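Local coordinates for oligopeptide-binding protein oppA (Lactococcus lactis, PDB 3DRF), which captures oligopeptides in a voluminous cavity, closing on them like a Venus fly-trap, and serves the OppABCDF ABC transporter in their uptake, at residues G310-K315 with A488-F493; E124-A127 with G132-R135; D134-S139 with D148-K153; V454-M457 with G462-D465; P479-L484 with V524-D529. All coordinates share one frame; numbering follows the deposited sequence. Where two conformers were deposited one is given.

Interaction 1 (G310-K315 with A488-F493); sequences GHYDAK and AAPYNF
Y312, in the short strand 311-313, faces a type I beta turn running from A489 to N492, with Y312 CA 6.6 Å from P490 CA and the turn closed by a backbone bond from N492 N to A489 O. With CG anti to the backbone N (chi1 -171°), the tyrosine ring reaches across to the turn and carries the whole contact. P490 lies over one ring face: its CG sits 4.0 Å from the ring centroid, 24° off the normal, a CH-pi contact offset toward the rim at CZ. From the ring edge the phenol OH donates to A488 O, 2.7 Å away. The hydroxyl approaches from above the carbonyl plane, 37° out of it, rather than along a lone pair. A489 adds only backbone, its C lying 3.8 Å from Y312 CE1. N319 of the partner strand 318-320 also grips this turn, through A489 O, while Y491 and F493 further along pack on the bound peptide. All the touching residues are buried, so a short phenol-carbonyl bond and a proline-covered ring join the 311-313 hairpin to a peptide-lining loop, and the hydroxyl gives the carbonyl of a buried residue a hydrogen-bond partner.

Interaction 2 (E124-A127 with G132-R135); sequences ETIA and GSDR
S133 meets the last turn of helix 116-127 first with its backbone: a water lies 2.9 Å from both S133 N, from which it accepts, and T125 O, and so bridges the loop to a carbonyl near the helix C-terminus. Its side chain points at the helix, where CB lies 3.5 Å from T125 O and 3.7 Å from I126 CA. OG, anti to the backbone N (chi1 -179°), turns along the I126 side chain, 3.9 Å from CG1. The same OG accepts from R135 N at 3.0 Å, making an ST turn, and it has a second partner in G52 O. D134 turns its side chain from the helix toward N55. At R135 a methyl does the touching: I126 CG2 packs on the backbone carbonyl, 3.6 Å from R135 C, and reaches CB at 4.1 Å. Beyond CB the arginine chain runs extended away from the helix, and NH1 bonds S54 O and the backbone of the bound peptide. The loop thus doubles back against the end of helix 116-127 on its way to helix 146-150, with I126 also touching L140 and L191 and A127 packing on L146 of the next helix.

Interaction 3 (D134-S139 with D148-K153); sequences DRWTDS and DYHTGK
W136 and H150 form a face-to-face aromatic stack that joins the loop after helix 116-127 to helix 146-150, just before the Schellman motif at G152. The tight part is the pair of rings: the five-membered ring of the indole and the imidazole have centroids 3.7 Å apart and planes only 8° from parallel. H150 CD2 lies over W136 CE2 at 3.5 Å, while CB covers the six-membered ring in a CH-pi contact, 4.0 Å from its centroid. Both side chains have CG anti to the backbone N (chi1 -174° and 177°), which sends them toward each other across backbones 8.8 Å apart at their nearest CA atoms. The imidazole cannot turn readily, as ND1 bonds A127 O at the end of helix 116-127 and NE2 bonds S317 OG; the indole also rests on A127 and A488. Beyond these two rings the segments do not touch. W136 is buried, whereas H150 is partly exposed and the chain after it leads to exposed T151. T137 OG1 accepts from S139 N in an ST turn and also bonds D483 of helix 482-485. In the Schellman motif G152 N bonds Y149 O at 3.0 Å.

Interaction 4 (V454-M457 with G462-D465); sequences VDHM and GAND
H456, near the end of helix 450-458, reaches over A463 to the carboxylate of D465 in the loop that follows. From CB the side chain leaves the helix beside the loop, with chi1 at -146°, well off a staggered value, and the imidazole swings its far end toward 462-465. CD2, along one side of the ring, comes within 3.8 Å of A463 CB, and CE1, on the other, within 3.6 Å of the same methyl. The alanine methyl therefore packs over one ring face, displaced toward the nitrogen at the tip: NE2 is its nearest atom, at 3.3 Å. NE2 also donates from the ring edge to D465 OD1, 2.8 Å away with an N-H...O angle of 157°. This is a His-carboxylate hydrogen bond, here one that ties the loop that follows the helix back to it. The acceptor uses its syn lone pair and lies close to the imidazole plane, and the two flat groups are nearly coplanar, 28° apart. D465 arrives from the opposite direction, with CG placed between its own backbone N and carbonyl carbon. Its other oxygen, OD2, bonds Y443 OH, and the Y443 ring meets that of H456 at a steep angle, so one tyrosine attends both partners. The carboxylate would probably favour the protonated, positively charged imidazole. Between the two backbones a water donates to H456 O at 2.8 Å and accepts from A463 N at 2.9 Å.

Interaction 5 (P479-L484 with V524-D529); sequences PSQQDL and VKYQED
Q481, at the N-cap position of helix 482-485, meets Y526 of the long helix 516-533 through a single side-chain hydrogen bond. The two side chains cross at about a right angle, and the amide plane stands perpendicular (90°) to the tyrosine ring. Y526 brings its hydroxyl to the glutamine, donating to OE1 at 2.7 Å. The oxygen sits at the ring edge, in the ring plane, and the hydroxyl in turn lies in the carbonyl plane on a lone pair of OE1, with a C=O...O angle of 141°. Q481 CB and CG lie 3.5 and 4.1 Å from Y526 OH, and the chain, extended beyond CG, carries the amide on to the bond made by OE1. NE2, at the other end of the amide, bonds L360 O, and these two partners fix which way round the amide lies. Both residues are buried, and L505 and I508 of helix 499-508 pack on the tyrosine. The short helix is thereby joined at its start to a helix whose nearest CA, that of Y526, is 9.9 Å from the CA of Q481. One turn of helix 516-533 also carries a salt bridge: K525, which has a second acidic partner in D504, brings NZ to D529 OD2 at 2.8 Å.

In the fold
Interactions 2 and 3 share D134 and R135, their centres about 8 Å apart. Loop 134-139 also meets interactions 1 and 5: D138 OD2 probably bonds A488 N of interaction 1 at 2.9 Å, and D483 OD1 of interaction 5 lies 2.7 Å from both T137 OG1 and S139 OG. Interaction 1 is the hub, touching all the others; F493 CD1 packs 3.7 Å from M457 CB of interaction 4, which is nested within the loop that interaction 1 closes. Around the bound peptide, R135 hydrogen-bonds its backbone, while Y491, F493, V454, D483 and L484 pack on it, so each contact has a segment reaching the ligand. Interactions 4 and 5 stay apart, about 24 Å between centres.

Interaction 1 (G310-K315 with A488-F493)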
# COMPACT_ATOMS: atom_id res chain seq x y z
N GLY A 310 -16.78 -12.40 1.12
CA GLY A 310 -16.46 -13.43 2.09
C GLY A 310 -15.99 -12.89 3.43
O GLY A 310 -16.33 -11.83 3.82
N HIS A 311 -15.22 -13.72 4.12
CA HIS A 311 -14.62 -13.38 5.42
C HIS A 311 -13.17 -13.91 5.48
O HIS A 311 -12.77 -14.71 4.66
CB HIS A 311 -15.51 -13.91 6.58
CG HIS A 311 -15.35 -15.37 6.85
ND1 HIS A 311 -16.08 -16.34 6.20
CD2 HIS A 311 -14.62 -16.00 7.79
CE1 HIS A 311 -15.74 -17.52 6.69
NE2 HIS A 311 -14.87 -17.34 7.66
N TYR A 312 -12.41 -13.46 6.49
CA TYR A 312 -11.04 -13.94 6.75
C TYR A 312 -11.04 -14.81 8.00
O TYR A 312 -11.49 -14.40 9.05
CB TYR A 312 -10.10 -12.75 6.90
CG TYR A 312 -8.66 -13.19 6.96
CD1 TYR A 312 -7.97 -13.52 5.80
CD2 TYR A 312 -8.02 -13.34 8.15
CE1 TYR A 312 -6.65 -13.94 5.84
CE2 TYR A 312 -6.67 -13.76 8.21
CZ TYR A 312 -6.01 -14.09 7.05
OH TYR A 312 -4.69 -14.50 7.15
N ASP A 313 -10.56 -16.02 7.83
CA ASP A 313 -10.40 -17.03 8.88
C ASP A 313 -8.98 -16.87 9.42
O ASP A 313 -8.05 -17.24 8.81
CB ASP A 313 -10.60 -18.43 8.26
CG ASP A 313 -10.32 -19.59 9.21
OD1 ASP A 313 -9.77 -19.43 10.26
OD2 ASP A 313 -10.62 -20.67 8.77
N ALA A 314 -8.90 -16.25 10.60
CA ALA A 314 -7.62 -15.96 11.25
C ALA A 314 -6.93 -17.23 11.76
O ALA A 314 -5.76 -17.34 11.63
CB ALA A 314 -7.84 -15.01 12.43
N LYS A 315 -7.69 -18.17 12.22
CA LYS A 315 -7.11 -19.41 12.77
C LYS A 315 -6.28 -20.13 11.69
O LYS A 315 -5.19 -20.53 11.90
CB LYS A 315 -8.20 -20.28 13.41
CG LYS A 315 -7.70 -21.67 13.80
CD LYS A 315 -6.84 -21.60 15.05
CE LYS A 315 -6.68 -23.00 15.69
NZ LYS A 315 -5.91 -23.93 14.87
N ALA A 488 -3.94 -16.21 1.72
CA ALA A 488 -3.61 -16.03 3.15
C ALA A 488 -3.56 -14.57 3.64
O ALA A 488 -3.40 -14.36 4.79
CB ALA A 488 -2.26 -16.68 3.45
N ALA A 489 -3.70 -13.60 2.75
CA ALA A 489 -3.51 -12.20 3.10
C ALA A 489 -4.79 -11.48 3.55
O ALA A 489 -5.68 -11.37 2.77
CB ALA A 489 -2.98 -11.44 1.83
N PRO A 490 -4.80 -10.88 4.73
CA PRO A 490 -5.92 -10.01 5.15
C PRO A 490 -6.07 -8.75 4.25
O PRO A 490 -7.07 -8.16 4.21
CB PRO A 490 -5.50 -9.55 6.56
CG PRO A 490 -4.65 -10.64 7.09
CD PRO A 490 -3.84 -11.10 5.84
N TYR A 491 -5.03 -8.43 3.47
CA TYR A 491 -5.14 -7.29 2.54
C TYR A 491 -6.09 -7.56 1.33
O TYR A 491 -6.44 -6.66 0.67
CB TYR A 491 -3.76 -6.91 2.01
CG TYR A 491 -2.94 -5.98 2.91
CD1 TYR A 491 -3.24 -5.77 4.25
CD2 TYR A 491 -1.82 -5.35 2.41
CE1 TYR A 491 -2.47 -4.93 5.03
CE2 TYR A 491 -1.05 -4.51 3.20
CZ TYR A 491 -1.37 -4.31 4.50
OH TYR A 491 -0.56 -3.44 5.27
N ASN A 492 -6.52 -8.81 1.16
CA ASN A 492 -7.60 -9.16 0.24
C ASN A 492 -8.92 -8.79 0.94
O ASN A 492 -9.54 -9.58 1.57
CB ASN A 492 -7.53 -10.66 -0.14
CG ASN A 492 -8.54 -11.03 -1.27
OD1 ASN A 492 -9.60 -10.57 -1.30
ND2 ASN A 492 -8.12 -11.85 -2.18
N PHE A 493 -9.30 -7.52 0.80
CA PHE A 493 -10.37 -6.91 1.65
C PHE A 493 -11.76 -7.44 1.40
O PHE A 493 -12.55 -7.45 2.27
CB PHE A 493 -10.41 -5.35 1.45
CG PHE A 493 -9.19 -4.60 1.97
CD1 PHE A 493 -8.43 -5.11 3.03
CD2 PHE A 493 -8.84 -3.41 1.41
CE1 PHE A 493 -7.32 -4.44 3.52
CE2 PHE A 493 -7.72 -2.74 1.92
CZ PHE A 493 -7.01 -3.24 2.97

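Interaction 2 (E124-A127 with G132-R135)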
# COMPACT_ATOMS: atom_id res chain seq x y z
N GLU A 124 9.16 -11.84 12.93
CA GLU A 124 8.30 -12.21 14.03
C GLU A 124 7.18 -11.20 14.20
O GLU A 124 6.10 -11.56 14.50
CB GLU A 124 9.10 -12.31 15.36
CG GLU A 124 10.23 -13.44 15.32
CD GLU A 124 10.87 -13.69 16.65
OE1 GLU A 124 10.39 -13.14 17.59
OE2 GLU A 124 11.88 -14.38 16.69
N THR A 125 7.47 -9.92 13.98
CA THR A 125 6.40 -8.91 14.15
C THR A 125 5.22 -9.12 13.20
O THR A 125 4.16 -8.76 13.53
CB THR A 125 6.89 -7.45 14.08
OG1 THR A 125 7.29 -7.12 12.72
CG2 THR A 125 8.02 -7.16 15.07
N ILE A 126 5.50 -9.68 12.02
CA ILE A 126 4.42 -10.03 11.08
C ILE A 126 3.84 -11.44 11.30
O ILE A 126 2.66 -11.63 11.25
CB ILE A 126 4.94 -9.89 9.60
CG1 ILE A 126 5.28 -8.38 9.35
CG2 ILE A 126 3.87 -10.41 8.65
CD1 ILE A 126 5.90 -8.15 7.91
N ALA A 127 4.73 -12.41 11.51
CA ALA A 127 4.33 -13.85 11.55
C ALA A 127 3.74 -14.38 12.87
O ALA A 127 2.95 -15.28 12.84
CB ALA A 127 5.53 -14.73 11.10
N GLY A 132 -0.46 -8.57 16.23
CA GLY A 132 -1.62 -7.96 15.56
C GLY A 132 -1.35 -7.49 14.12
O GLY A 132 -2.12 -6.75 13.62
N SER A 133 -0.29 -7.95 13.49
CA SER A 133 -0.01 -7.51 12.11
C SER A 133 -1.09 -7.96 11.13
O SER A 133 -1.63 -8.99 11.30
CB SER A 133 1.33 -8.10 11.63
OG SER A 133 1.60 -7.64 10.31
N ASP A 134 -1.34 -7.12 10.13
CA ASP A 134 -2.28 -7.46 9.04
C ASP A 134 -1.50 -7.83 7.75
O ASP A 134 -2.12 -7.96 6.73
CB ASP A 134 -3.16 -6.22 8.79
CG ASP A 134 -3.88 -5.76 10.06
OD1 ASP A 134 -4.54 -6.56 10.64
OD2 ASP A 134 -3.69 -4.63 10.44
N ARG A 135 -0.18 -8.04 7.87
CA ARG A 135 0.70 -8.22 6.70
C ARG A 135 1.15 -9.68 6.40
O ARG A 135 2.00 -9.90 5.59
CB ARG A 135 1.91 -7.28 6.78
CG ARG A 135 1.55 -5.79 6.65
CD ARG A 135 2.87 -4.97 6.60
NE ARG A 135 2.61 -3.55 6.30
CZ ARG A 135 2.42 -3.07 5.10
NH1 ARG A 135 2.22 -1.78 4.92
NH2 ARG A 135 2.44 -3.86 4.06
O HOH W 1 1.62 -10.03 14.09

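Interaction 3 (D134-S139 with D148-K153)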
# COMPACT_ATOMS: atom_id res chain seq x y z
N ASP A 134 -1.34 -7.12 10.13
CA ASP A 134 -2.28 -7.46 9.04
C ASP A 134 -1.50 -7.83 7.75
O ASP A 134 -2.12 -7.96 6.73
CB ASP A 134 -3.16 -6.22 8.79
CG ASP A 134 -3.88 -5.76 10.06
OD1 ASP A 134 -4.54 -6.56 10.64
OD2 ASP A 134 -3.69 -4.63 10.44
N ARG A 135 -0.18 -8.04 7.87
CA ARG A 135 0.70 -8.22 6.70
C ARG A 135 1.15 -9.68 6.40
O ARG A 135 2.00 -9.90 5.59
CB ARG A 135 1.91 -7.28 6.78
CG ARG A 135 1.55 -5.79 6.65
CD ARG A 135 2.87 -4.97 6.60
NE ARG A 135 2.61 -3.55 6.30
CZ ARG A 135 2.42 -3.07 5.10
NH1 ARG A 135 2.22 -1.78 4.92
NH2 ARG A 135 2.44 -3.86 4.06
N TRP A 136 0.47 -10.66 7.00
CA TRP A 136 0.70 -12.05 6.58
C TRP A 136 0.25 -12.19 5.09
O TRP A 136 -0.67 -11.54 4.63
CB TRP A 136 -0.04 -13.06 7.53
CG TRP A 136 0.33 -14.52 7.14
CD1 TRP A 136 -0.47 -15.37 6.51
CD2 TRP A 136 1.62 -15.19 7.28
NE1 TRP A 136 0.19 -16.57 6.27
CE2 TRP A 136 1.49 -16.45 6.70
CE3 TRP A 136 2.87 -14.81 7.82
CZ2 TRP A 136 2.54 -17.38 6.66
CZ3 TRP A 136 3.89 -15.71 7.78
CH2 TRP A 136 3.73 -16.97 7.23
N THR A 137 0.93 -13.07 4.37
CA THR A 137 0.73 -13.22 2.93
C THR A 137 1.35 -14.55 2.53
O THR A 137 2.20 -15.03 3.18
CB THR A 137 1.40 -12.04 2.18
OG1 THR A 137 1.46 -12.44 0.80
CG2 THR A 137 2.85 -11.69 2.73
N ASP A 138 0.88 -15.15 1.45
CA ASP A 138 1.50 -16.39 0.98
C ASP A 138 2.95 -16.21 0.50
O ASP A 138 3.67 -17.18 0.37
CB ASP A 138 0.65 -17.05 -0.10
CG ASP A 138 -0.58 -17.71 0.48
OD1 ASP A 138 -0.38 -18.63 1.28
OD2 ASP A 138 -1.72 -17.30 0.14
N SER A 139 3.39 -14.97 0.28
CA SER A 139 4.83 -14.79 -0.09
C SER A 139 5.74 -15.30 1.03
O SER A 139 6.78 -15.85 0.77
CB SER A 139 5.14 -13.31 -0.31
OG SER A 139 4.31 -12.72 -1.33
N ASP A 148 5.21 -22.72 9.72
CA ASP A 148 5.05 -23.48 10.98
C ASP A 148 5.27 -22.54 12.22
O ASP A 148 4.67 -22.70 13.23
CB ASP A 148 6.05 -24.64 10.99
CG ASP A 148 5.55 -25.87 10.21
OD1 ASP A 148 4.44 -25.95 9.83
OD2 ASP A 148 6.38 -26.73 10.07
N TYR A 149 6.16 -21.55 12.08
CA TYR A 149 6.27 -20.52 13.11
C TYR A 149 4.97 -19.71 13.24
O TYR A 149 4.47 -19.53 14.27
CB TYR A 149 7.47 -19.62 12.81
CG TYR A 149 7.64 -18.51 13.86
CD1 TYR A 149 8.28 -18.76 15.08
CD2 TYR A 149 7.12 -17.23 13.65
CE1 TYR A 149 8.41 -17.77 16.05
CE2 TYR A 149 7.26 -16.23 14.64
CZ TYR A 149 7.92 -16.53 15.80
OH TYR A 149 8.04 -15.53 16.72
N HIS A 150 4.39 -19.34 12.12
CA HIS A 150 3.15 -18.52 12.05
C HIS A 150 1.95 -19.20 12.74
O HIS A 150 1.18 -18.57 13.33
CB HIS A 150 2.81 -18.21 10.58
CG HIS A 150 1.52 -17.45 10.39
ND1 HIS A 150 1.28 -16.21 10.93
CD2 HIS A 150 0.40 -17.78 9.72
CE1 HIS A 150 0.06 -15.83 10.63
NE2 HIS A 150 -0.48 -16.75 9.85
N THR A 151 1.87 -20.52 12.61
CA THR A 151 0.77 -21.30 13.26
C THR A 151 1.15 -21.72 14.72
O THR A 151 0.30 -22.29 15.37
CB THR A 151 0.49 -22.60 12.48
OG1 THR A 151 1.67 -23.40 12.49
CG2 THR A 151 0.03 -22.30 11.05
N GLY A 152 2.37 -21.49 15.16
CA GLY A 152 2.78 -21.89 16.51
C GLY A 152 3.24 -23.34 16.58
O GLY A 152 3.59 -23.77 17.63
N LYS A 153 3.27 -24.04 15.47
CA LYS A 153 3.85 -25.39 15.47
C LYS A 153 5.33 -25.40 15.75
O LYS A 153 5.82 -26.29 16.39
CB LYS A 153 3.52 -26.07 14.16
CG LYS A 153 4.09 -27.47 14.08
CD LYS A 153 3.56 -28.19 12.85
CE LYS A 153 4.20 -29.59 12.71
NZ LYS A 153 3.72 -30.33 11.54

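Interaction 4 (V454-M457 with G462-D465)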
# COMPACT_ATOMS: atom_id res chain seq x y z
N VAL A 454 -9.90 1.78 7.45
CA VAL A 454 -8.79 0.82 7.50
C VAL A 454 -9.10 -0.26 8.56
O VAL A 454 -8.94 -1.43 8.31
CB VAL A 454 -7.41 1.48 7.79
CG1 VAL A 454 -6.30 0.37 7.90
CG2 VAL A 454 -7.02 2.44 6.65
N ASP A 455 -9.58 0.16 9.74
CA ASP A 455 -9.96 -0.81 10.81
C ASP A 455 -11.06 -1.75 10.28
O ASP A 455 -11.00 -2.92 10.48
CB ASP A 455 -10.46 -0.07 12.08
CG ASP A 455 -9.35 0.63 12.82
OD1 ASP A 455 -8.18 0.33 12.63
OD2 ASP A 455 -9.75 1.51 13.53
N HIS A 456 -12.06 -1.18 9.66
CA HIS A 456 -13.17 -1.98 9.09
C HIS A 456 -12.69 -3.03 8.09
O HIS A 456 -13.21 -4.08 8.08
CB HIS A 456 -14.24 -1.05 8.46
CG HIS A 456 -15.64 -1.55 8.59
ND1 HIS A 456 -16.27 -1.71 9.80
CD2 HIS A 456 -16.55 -1.89 7.65
CE1 HIS A 456 -17.49 -2.15 9.59
NE2 HIS A 456 -17.68 -2.28 8.31
N MET A 457 -11.72 -2.66 7.27
CA MET A 457 -11.22 -3.55 6.20
C MET A 457 -10.34 -4.65 6.73
O MET A 457 -10.33 -5.70 6.22
CB MET A 457 -10.43 -2.76 5.15
CG MET A 457 -11.32 -1.77 4.32
SD MET A 457 -12.63 -2.62 3.40
CE MET A 457 -14.12 -2.10 4.34
N GLY A 462 -13.43 -9.64 9.22
CA GLY A 462 -14.05 -8.75 8.25
C GLY A 462 -15.51 -8.54 8.61
O GLY A 462 -16.09 -9.30 9.29
N ALA A 463 -16.06 -7.48 8.07
CA ALA A 463 -17.44 -7.04 8.34
C ALA A 463 -18.40 -7.53 7.26
O ALA A 463 -18.01 -7.70 6.15
CB ALA A 463 -17.48 -5.53 8.43
N ASN A 464 -19.65 -7.70 7.62
CA ASN A 464 -20.63 -8.20 6.72
C ASN A 464 -21.61 -7.12 6.30
O ASN A 464 -22.55 -7.42 5.69
CB ASN A 464 -21.39 -9.34 7.44
CG ASN A 464 -21.90 -10.36 6.50
OD1 ASN A 464 -21.25 -10.69 5.54
ND2 ASN A 464 -23.09 -10.86 6.78
N ASP A 465 -21.34 -5.88 6.62
CA ASP A 465 -22.29 -4.74 6.50
C ASP A 465 -21.95 -3.68 5.46
O ASP A 465 -22.37 -2.57 5.52
CB ASP A 465 -22.46 -4.10 7.88
CG ASP A 465 -21.18 -3.42 8.40
OD1 ASP A 465 -20.12 -3.50 7.74
OD2 ASP A 465 -21.24 -2.80 9.47
O HOH W 2 -14.67 -5.72 6.30

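Interaction 5 (P479-L484 with V524-D529)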
# COMPACT_ATOMS: atom_id res chain seq x y z
N PRO A 479 6.19 -5.65 -9.32
CA PRO A 479 4.76 -5.71 -9.76
C PRO A 479 3.85 -6.89 -9.27
O PRO A 479 2.67 -6.81 -9.44
CB PRO A 479 4.87 -5.74 -11.30
CG PRO A 479 6.27 -6.24 -11.57
CD PRO A 479 7.11 -5.59 -10.48
N SER A 480 4.44 -7.94 -8.71
CA SER A 480 3.62 -9.04 -8.17
C SER A 480 2.62 -8.52 -7.12
O SER A 480 2.95 -7.73 -6.29
CB SER A 480 4.55 -10.10 -7.55
OG SER A 480 3.70 -11.19 -7.14
N GLN A 481 1.41 -9.01 -7.24
CA GLN A 481 0.32 -8.62 -6.33
C GLN A 481 -0.11 -9.73 -5.37
O GLN A 481 -1.16 -9.69 -4.83
CB GLN A 481 -0.88 -8.05 -7.11
CG GLN A 481 -0.40 -6.79 -7.92
CD GLN A 481 -1.57 -6.05 -8.57
OE1 GLN A 481 -2.62 -6.61 -8.83
NE2 GLN A 481 -1.35 -4.80 -8.83
N GLN A 482 0.78 -10.69 -5.11
CA GLN A 482 0.58 -11.68 -4.03
C GLN A 482 0.22 -11.01 -2.73
O GLN A 482 -0.59 -11.52 -2.03
CB GLN A 482 1.87 -12.52 -3.78
CG GLN A 482 2.24 -13.48 -4.98
CD GLN A 482 1.48 -14.81 -4.91
OE1 GLN A 482 0.56 -14.96 -4.20
NE2 GLN A 482 1.90 -15.76 -5.71
N ASP A 483 0.84 -9.86 -2.42
CA ASP A 483 0.66 -9.27 -1.08
C ASP A 483 -0.65 -8.43 -1.00
O ASP A 483 -1.00 -8.00 0.03
CB ASP A 483 1.93 -8.50 -0.68
CG ASP A 483 3.15 -9.43 -0.42
OD1 ASP A 483 3.00 -10.60 -0.41
OD2 ASP A 483 4.18 -8.84 -0.21
N LEU A 484 -1.34 -8.28 -2.10
CA LEU A 484 -2.71 -7.71 -2.13
C LEU A 484 -3.82 -8.77 -2.16
O LEU A 484 -4.87 -8.55 -1.61
CB LEU A 484 -2.86 -6.84 -3.37
CG LEU A 484 -1.94 -5.60 -3.52
CD1 LEU A 484 -2.39 -4.80 -4.72
CD2 LEU A 484 -1.95 -4.68 -2.26
N VAL A 524 -0.27 -10.80 -18.27
CA VAL A 524 -1.43 -10.46 -19.13
C VAL A 524 -2.65 -11.33 -18.72
O VAL A 524 -3.72 -10.85 -18.62
CB VAL A 524 -1.08 -10.65 -20.64
CG1 VAL A 524 -2.37 -10.65 -21.49
CG2 VAL A 524 -0.14 -9.55 -21.11
N LYS A 525 -2.42 -12.61 -18.56
CA LYS A 525 -3.51 -13.55 -18.18
C LYS A 525 -4.16 -13.15 -16.86
O LYS A 525 -5.34 -13.11 -16.77
CB LYS A 525 -3.02 -15.01 -18.19
CG LYS A 525 -4.17 -15.99 -17.85
CD LYS A 525 -3.68 -17.44 -17.87
CE LYS A 525 -4.81 -18.46 -17.82
NZ LYS A 525 -5.59 -18.37 -16.53
N TYR A 526 -3.33 -12.84 -15.88
CA TYR A 526 -3.79 -12.32 -14.59
C TYR A 526 -4.66 -11.06 -14.73
O TYR A 526 -5.69 -10.96 -14.14
CB TYR A 526 -2.56 -11.99 -13.75
CG TYR A 526 -2.86 -11.22 -12.47
CD1 TYR A 526 -3.62 -11.79 -11.43
CD2 TYR A 526 -2.39 -9.93 -12.29
CE1 TYR A 526 -3.87 -11.05 -10.25
CE2 TYR A 526 -2.65 -9.21 -11.14
CZ TYR A 526 -3.41 -9.77 -10.15
OH TYR A 526 -3.70 -9.07 -8.97
N GLN A 527 -4.19 -10.11 -15.52
CA GLN A 527 -4.95 -8.87 -15.74
C GLN A 527 -6.33 -9.14 -16.41
O GLN A 527 -7.32 -8.63 -16.01
CB GLN A 527 -4.14 -7.87 -16.58
CG GLN A 527 -2.89 -7.26 -15.82
CD GLN A 527 -1.95 -6.51 -16.78
OE1 GLN A 527 -2.22 -5.42 -17.18
NE2 GLN A 527 -0.87 -7.09 -17.08
N GLU A 528 -6.33 -9.99 -17.43
CA GLU A 528 -7.57 -10.36 -18.11
C GLU A 528 -8.48 -11.13 -17.16
O GLU A 528 -9.63 -10.87 -17.11
CB GLU A 528 -7.24 -11.30 -19.29
CG GLU A 528 -6.52 -10.65 -20.53
CD GLU A 528 -6.00 -11.69 -21.51
OE1 GLU A 528 -5.83 -12.85 -21.17
OE2 GLU A 528 -5.78 -11.26 -22.61
N ASP A 529 -7.93 -12.07 -16.40
CA ASP A 529 -8.77 -12.92 -15.54
C ASP A 529 -9.39 -12.11 -14.37
O ASP A 529 -10.50 -12.30 -14.04
CB ASP A 529 -7.99 -14.15 -14.98
CG ASP A 529 -7.66 -15.16 -16.05
OD1 ASP A 529 -8.19 -15.13 -17.14
OD2 ASP A 529 -6.83 -15.99 -15.70